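Local coordinates for protein PmoD (Methylocystis sp. ATCC 49242, PDB 6CPD) that binds copper(I) through a cupredoxin-like periplasmic domain and probably serves copper handling in methane-oxidizing bacteria, at residues R51-E56 with T112-Q117; M41-E46 with G91-E96. All coordinates share one frame; numbering follows the deposited sequence.

Contact 1 of 2, residues R51-E56 with T112-Q117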
loop_
_atom_site.group_PDB
_atom_site.type_symbol
_atom_site.label_atom_id
_atom_site.label_comp_id
_atom_site.label_asym_id
_atom_site.label_seq_id
_atom_site.Cartn_x
_atom_site.Cartn_y
_atom_site.Cartn_z
ATOM N N ARG B 51 -15.620 -12.471 -1.580
ATOM C CA ARG B 51 -16.748 -11.862 -2.277
ATOM C C ARG B 51 -18.089 -12.327 -1.711
ATOM O O ARG B 51 -19.127 -11.728 -1.982
ATOM C CB ARG B 51 -16.690 -12.161 -3.778
ATOM C CG ARG B 51 -15.552 -11.482 -4.515
ATOM C CD ARG B 51 -15.557 -11.892 -5.985
ATOM N NE ARG B 51 -14.357 -11.458 -6.696
ATOM C CZ ARG B 51 -14.015 -11.887 -7.907
ATOM N NH1 ARG B 51 -14.783 -12.762 -8.542
ATOM N NH2 ARG B 51 -12.906 -11.443 -8.484
ATOM N N ASP B 52 -18.067 -13.410 -0.946
ATOM C CA ASP B 52 -19.292 -13.962 -0.387
ATOM C C ASP B 52 -19.380 -13.583 1.096
ATOM O O ASP B 52 -20.238 -14.083 1.818
ATOM C CB ASP B 52 -19.321 -15.483 -0.582
ATOM C CG ASP B 52 -20.732 -16.052 -0.623
ATOM O OD1 ASP B 52 -21.626 -15.527 0.071
ATOM O OD2 ASP B 52 -20.947 -17.036 -1.366
ATOM N N LEU B 53 -18.457 -12.732 1.551
ATOM C CA LEU B 53 -18.386 -12.335 2.961
ATOM C C LEU B 53 -18.869 -10.909 3.188
ATOM O O LEU B 53 -18.435 -9.988 2.493
ATOM C CB LEU B 53 -16.965 -12.455 3.503
ATOM C CG LEU B 53 -16.340 -13.842 3.606
ATOM C CD1 LEU B 53 -14.997 -13.716 4.317
ATOM C CD2 LEU B 53 -17.267 -14.770 4.355
ATOM N N PRO B 54 -19.753 -10.728 4.178
ATOM C CA PRO B 54 -20.203 -9.390 4.556
ATOM C C PRO B 54 -19.015 -8.515 4.927
ATOM O O PRO B 54 -18.150 -8.929 5.700
ATOM C CB PRO B 54 -21.122 -9.647 5.759
ATOM C CG PRO B 54 -21.606 -11.060 5.575
ATOM C CD PRO B 54 -20.428 -11.781 4.962
ATOM N N LEU B 55 -18.968 -7.328 4.339
ATOM C CA LEU B 55 -17.884 -6.397 4.581
ATOM C C LEU B 55 -18.457 -5.022 4.937
ATOM O O LEU B 55 -19.250 -4.438 4.196
ATOM C CB LEU B 55 -16.977 -6.339 3.352
ATOM C CG LEU B 55 -15.704 -5.497 3.321
ATOM C CD1 LEU B 55 -14.795 -6.043 2.227
ATOM C CD2 LEU B 55 -16.011 -4.031 3.055
ATOM N N GLU B 56 -18.058 -4.516 6.092
ATOM C CA GLU B 56 -18.521 -3.222 6.564
ATOM C C GLU B 56 -17.357 -2.234 6.560
ATOM O O GLU B 56 -16.218 -2.609 6.854
ATOM C CB GLU B 56 -19.109 -3.352 7.966
ATOM C CG GLU B 56 -19.369 -2.028 8.664
ATOM C CD GLU B 56 -19.720 -2.188 10.138
ATOM O OE1 GLU B 56 -19.478 -3.275 10.705
ATOM O OE2 GLU B 56 -20.230 -1.214 10.737
ATOM N N THR B 112 -17.271 -10.315 8.258
ATOM C CA THR B 112 -17.949 -11.319 9.028
ATOM C C THR B 112 -17.620 -12.665 8.406
ATOM O O THR B 112 -18.021 -12.947 7.273
ATOM C CB THR B 112 -19.476 -11.100 9.046
ATOM O OG1 THR B 112 -19.772 -9.756 9.450
ATOM C CG2 THR B 112 -20.133 -12.084 9.994
ATOM N N ARG B 113 -16.869 -13.483 9.138
ATOM C CA ARG B 113 -16.603 -14.834 8.690
ATOM C C ARG B 113 -17.973 -15.478 8.764
ATOM O O ARG B 113 -18.823 -15.019 9.521
ATOM C CB ARG B 113 -15.596 -15.552 9.589
ATOM C CG ARG B 113 -14.189 -14.987 9.575
ATOM C CD ARG B 113 -13.425 -15.423 8.353
ATOM N NE ARG B 113 -12.166 -14.699 8.251
ATOM C CZ ARG B 113 -11.231 -14.958 7.346
ATOM N NH1 ARG B 113 -11.428 -15.924 6.462
ATOM N NH2 ARG B 113 -10.109 -14.247 7.319
ATOM N N GLU B 114 -18.209 -16.559 8.042
ATOM C CA GLU B 114 -19.552 -17.106 8.134
ATOM C C GLU B 114 -19.573 -18.239 9.144
ATOM O O GLU B 114 -20.527 -19.011 9.245
ATOM C CB GLU B 114 -20.096 -17.463 6.758
ATOM C CG GLU B 114 -20.317 -16.137 5.987
ATOM C CD GLU B 114 -21.052 -16.251 4.654
ATOM O OE1 GLU B 114 -20.731 -17.147 3.840
ATOM O OE2 GLU B 114 -21.948 -15.402 4.419
ATOM N N SER B 115 -18.485 -18.284 9.908
ATOM C CA SER B 115 -18.444 -18.887 11.229
ATOM C C SER B 115 -19.171 -17.929 12.180
ATOM O O SER B 115 -19.387 -18.220 13.356
ATOM C CB SER B 115 -16.999 -19.119 11.649
ATOM O OG SER B 115 -16.835 -18.966 13.046
ATOM N N GLY B 116 -19.571 -16.785 11.626
ATOM C CA GLY B 116 -20.239 -15.726 12.361
ATOM C C GLY B 116 -19.270 -14.850 13.149
ATOM O O GLY B 116 -19.671 -13.907 13.835
ATOM N N GLN B 117 -17.976 -15.105 12.996
ATOM C CA GLN B 117 -16.990 -14.329 13.724
ATOM C C GLN B 117 -16.593 -13.087 12.941
ATOM O O GLN B 117 -16.654 -13.064 11.712
ATOM C CB GLN B 117 -15.755 -15.189 14.030
ATOM C CG GLN B 117 -15.082 -14.875 15.364
ATOM C CD GLN B 117 -15.868 -15.375 16.565
ATOM O OE1 GLN B 117 -16.858 -16.098 16.425
ATOM N NE2 GLN B 117 -15.418 -15.001 17.761
HETATM O O HOH W 1 -19.220 -7.314 7.943
#

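Contact 2 of 2, residues M41-E46 with G91-E96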
loop_
_atom_site.group_PDB
_atom_site.type_symbol
_atom_site.label_atom_id
_atom_site.label_comp_id
_atom_site.label_asym_id
_atom_site.label_seq_id
_atom_site.Cartn_x
_atom_site.Cartn_y
_atom_site.Cartn_z
ATOM N N MET B 41 -12.338 6.678 -2.756
ATOM C CA MET B 41 -11.530 5.524 -2.366
ATOM C C MET B 41 -12.047 4.251 -3.011
ATOM O O MET B 41 -13.203 3.872 -2.797
ATOM C CB MET B 41 -11.519 5.376 -0.848
ATOM C CG MET B 41 -11.090 6.660 -0.134
ATOM S SD MET B 41 -10.890 6.411 1.639
ATOM C CE MET B 41 -10.270 4.735 1.623
ATOM N N ALA B 42 -11.185 3.597 -3.789
ATOM C CA ALA B 42 -11.546 2.371 -4.486
ATOM C C ALA B 42 -10.893 1.151 -3.836
ATOM O O ALA B 42 -9.685 1.153 -3.576
ATOM C CB ALA B 42 -11.150 2.465 -5.955
ATOM N N PHE B 43 -11.702 0.119 -3.599
ATOM C CA PHE B 43 -11.286 -1.105 -2.910
ATOM C C PHE B 43 -11.322 -2.275 -3.890
ATOM O O PHE B 43 -12.279 -2.427 -4.650
ATOM C CB PHE B 43 -12.195 -1.388 -1.709
ATOM C CG PHE B 43 -12.125 -0.337 -0.637
ATOM C CD1 PHE B 43 -12.832 0.845 -0.766
ATOM C CD2 PHE B 43 -11.348 -0.528 0.490
ATOM C CE1 PHE B 43 -12.755 1.821 0.211
ATOM C CE2 PHE B 43 -11.268 0.437 1.468
ATOM C CZ PHE B 43 -11.981 1.615 1.331
ATOM N N ASP B 44 -10.268 -3.086 -3.875
ATOM C CA ASP B 44 -10.161 -4.253 -4.747
ATOM C C ASP B 44 -9.799 -5.451 -3.853
ATOM O O ASP B 44 -8.665 -5.584 -3.396
ATOM C CB ASP B 44 -9.080 -4.037 -5.815
ATOM C CG ASP B 44 -8.904 -5.240 -6.757
ATOM O OD1 ASP B 44 -9.448 -6.339 -6.498
ATOM O OD2 ASP B 44 -8.144 -5.097 -7.740
ATOM N N ILE B 45 -10.751 -6.337 -3.636
ATOM C CA ILE B 45 -10.544 -7.475 -2.762
ATOM C C ILE B 45 -9.741 -8.572 -3.459
ATOM O O ILE B 45 -10.185 -9.100 -4.479
ATOM C CB ILE B 45 -11.896 -8.036 -2.301
ATOM C CG1 ILE B 45 -12.688 -6.939 -1.567
ATOM C CG2 ILE B 45 -11.681 -9.246 -1.438
ATOM C CD1 ILE B 45 -14.162 -7.282 -1.371
ATOM N N GLU B 46 -8.554 -8.906 -2.941
ATOM C CA GLU B 46 -7.680 -9.844 -3.643
ATOM C C GLU B 46 -8.174 -11.293 -3.625
ATOM O O GLU B 46 -8.008 -12.005 -4.607
ATOM C CB GLU B 46 -6.253 -9.805 -3.070
ATOM C CG GLU B 46 -5.467 -8.545 -3.441
ATOM C CD GLU B 46 -3.995 -8.609 -3.025
ATOM O OE1 GLU B 46 -3.612 -9.516 -2.249
ATOM O OE2 GLU B 46 -3.216 -7.759 -3.501
ATOM N N GLY B 91 -16.161 -8.036 -6.144
ATOM C CA GLY B 91 -14.847 -7.954 -5.526
ATOM C C GLY B 91 -14.311 -6.538 -5.435
ATOM O O GLY B 91 -13.222 -6.310 -4.911
ATOM N N THR B 92 -15.049 -5.585 -5.996
ATOM C CA THR B 92 -14.581 -4.206 -6.038
ATOM C C THR B 92 -15.702 -3.266 -5.627
ATOM O O THR B 92 -16.879 -3.584 -5.795
ATOM C CB THR B 92 -14.077 -3.798 -7.450
ATOM O OG1 THR B 92 -15.156 -3.880 -8.394
ATOM C CG2 THR B 92 -12.935 -4.693 -7.907
ATOM N N PHE B 93 -15.336 -2.114 -5.073
ATOM C CA PHE B 93 -16.322 -1.059 -4.809
ATOM C C PHE B 93 -15.602 0.256 -4.558
ATOM O O PHE B 93 -14.405 0.268 -4.276
ATOM C CB PHE B 93 -17.248 -1.418 -3.630
ATOM C CG PHE B 93 -16.548 -1.523 -2.287
ATOM C CD1 PHE B 93 -15.855 -2.671 -1.933
ATOM C CD2 PHE B 93 -16.622 -0.487 -1.368
ATOM C CE1 PHE B 93 -15.240 -2.775 -0.696
ATOM C CE2 PHE B 93 -16.006 -0.584 -0.131
ATOM C CZ PHE B 93 -15.313 -1.722 0.205
ATOM N N SER B 94 -16.334 1.360 -4.661
ATOM C CA SER B 94 -15.766 2.674 -4.394
ATOM C C SER B 94 -16.641 3.415 -3.399
ATOM O O SER B 94 -17.846 3.171 -3.329
ATOM C CB SER B 94 -15.648 3.504 -5.676
ATOM O OG SER B 94 -14.694 2.963 -6.578
ATOM N N VAL B 95 -16.024 4.301 -2.622
ATOM C CA VAL B 95 -16.758 5.220 -1.766
ATOM C C VAL B 95 -16.254 6.623 -2.089
ATOM O O VAL B 95 -15.100 6.810 -2.494
ATOM C CB VAL B 95 -16.594 4.907 -0.256
ATOM C CG1 VAL B 95 -16.582 3.413 -0.029
ATOM C CG2 VAL B 95 -15.338 5.515 0.286
ATOM N N GLU B 96 -17.154 7.592 -2.004
ATOM C CA GLU B 96 -16.811 8.974 -2.250
ATOM C C GLU B 96 -17.139 9.773 -1.009
ATOM O O GLU B 96 -18.161 9.534 -0.372
ATOM C CB GLU B 96 -17.566 9.517 -3.474
ATOM C CG GLU B 96 -17.287 10.986 -3.798
ATOM C CD GLU B 96 -18.143 11.967 -2.997
ATOM O OE1 GLU B 96 -19.170 11.549 -2.422
ATOM O OE2 GLU B 96 -17.779 13.165 -2.944
#

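Contact 1 of 2, residues R51-E56 with T112-Q117
Pro-54 and Thr-112 meet at about a right angle, the puckered proline ring laying CB and CG against the CB of the threonine, with Pro-54 CB 4.0 Å from Thr-112 CB. The backbones are also joined by one hydrogen bond, Thr-112 N to Pro-54 O at 3.0 Å, with an N-H...O angle of 161°. Proline suits this place because its ring offers an apolar surface, while the missing N-H costs nothing in a bond where Pro-54 is the acceptor. Thr-112 holds its hydroxyl beside its backbone N (chi1 -52°), which brings OG1 within 2.9 Å of a water that also makes a weak bond to Pro-54 O; the backbone N thus binds the carbonyl directly, the hydroxyl only through the water.

Leu-53 works with its end rather than its root: CD2 comes 3.5 Å from Thr-112 O and 3.7 Å from Glu-114 CG. That carbonyl is covered by hydrocarbon and has no polar partner in the model. Glu-114, extended beyond CG, gives its methylene to the leucine and carries its carboxylate on toward Asp-52, where OE2 lies 3.4 Å from the backbone O of Asp-52, two acceptors with no hydrogen bond between them. The two acids cross at about a right angle, their carboxylate planes 57° apart, with Asp-52 OD1 4.2 Å from Glu-114 OE1. Such like charges would probably repel, an effect that Lys-87, a long and weak ion-pair partner of both, may temper.

Beyond Thr-112 the chain turns back: Arg-113 N donates to Gln-117 O, and Gly-116 N faces Arg-113 O in a less certain bond. The positive phi of Gly-116 is readily adopted without a side chain. This is a G1 beta bulge, closing the hairpin between strands 103-112 and 118-127 beside the entry to strand 55-61.

Contact 2 of 2, residues M41-E46 with G91-E96
Phe-93 O receives the N-H of Phe-43 at 2.8 Å, nearly straight at the hydrogen (173°) and almost in line with the C=O bond, and the CA of Ala-42 adds a CA-H...O contact to the same oxygen at 3.6 Å. Phe-93 N returns a bond to Phe-43 O, making this a hydrogen-bonded pair of antiparallel strands; Met-41 and Val-95 form another. At the end of the pairing Ile-45 N donates a hydrogen bond to Gly-91 O, 2.8 Å away. Gly-91 has a positive phi, a backbone angle at which a side chain would crowd the carbonyl before it.

The two phenylalanines lie on one face of the sheet with Met-41 and Val-95. Their planes are only 6° apart, but the rings are offset until little of one lies over the other, with centroids separated by 4.7 Å. Phe-93 takes the crowded position between its backbone N and carbonyl carbon (chi1 65°), which swings its ring back over the neighbouring strand. There Phe-43 CB sits over one ring face as a CH-pi donor, 3.8 Å from the Phe-93 centroid, while Val-95 CG1 approaches the Phe-43 ring obliquely. Ile-15 and Ile-17 of strand 13-20 also touch Phe-43, and Tyr-88 stacks on Phe-93.

On the other face are small or polar residues: Ser-94 OG rests 3.6 Å from Ala-42 CB, and Asp-44 and Thr-92 run alongside each other. Aromatic and aliphatic groups thus suit the interior of the beta-sandwich and hydroxyls and a carboxylate its outer surface, so the backbone bonds set the register while cohesion between the side chains is mainly apolar.

Overall arrangement
The two contacts interlock along the chain, in the order 41-46, 51-56, 91-96 and 112-117, with centres about 16 Å apart. Contact 2 pairs strands 37-45 and 92-99 of the antiparallel sheet; contact 1 lies at the surface, at one end of the mixed sheet containing strands 55-61 and 103-112. Strand 55-61 is the next strand after 37-45; the connection between them, with the 3-10 turn at 51-52, takes the chain from one sheet to the other. Leu-55 then bridges the layers, with its CD2 3.7 Å from Phe-93 CZ and its CD1 3.9 Å from Ile-45 CD1. Two facing sheets agree with a cupredoxin fold; the copper(I), bound by Met-7 and Met-9, lies about 13 Å from the side chain of Phe-43.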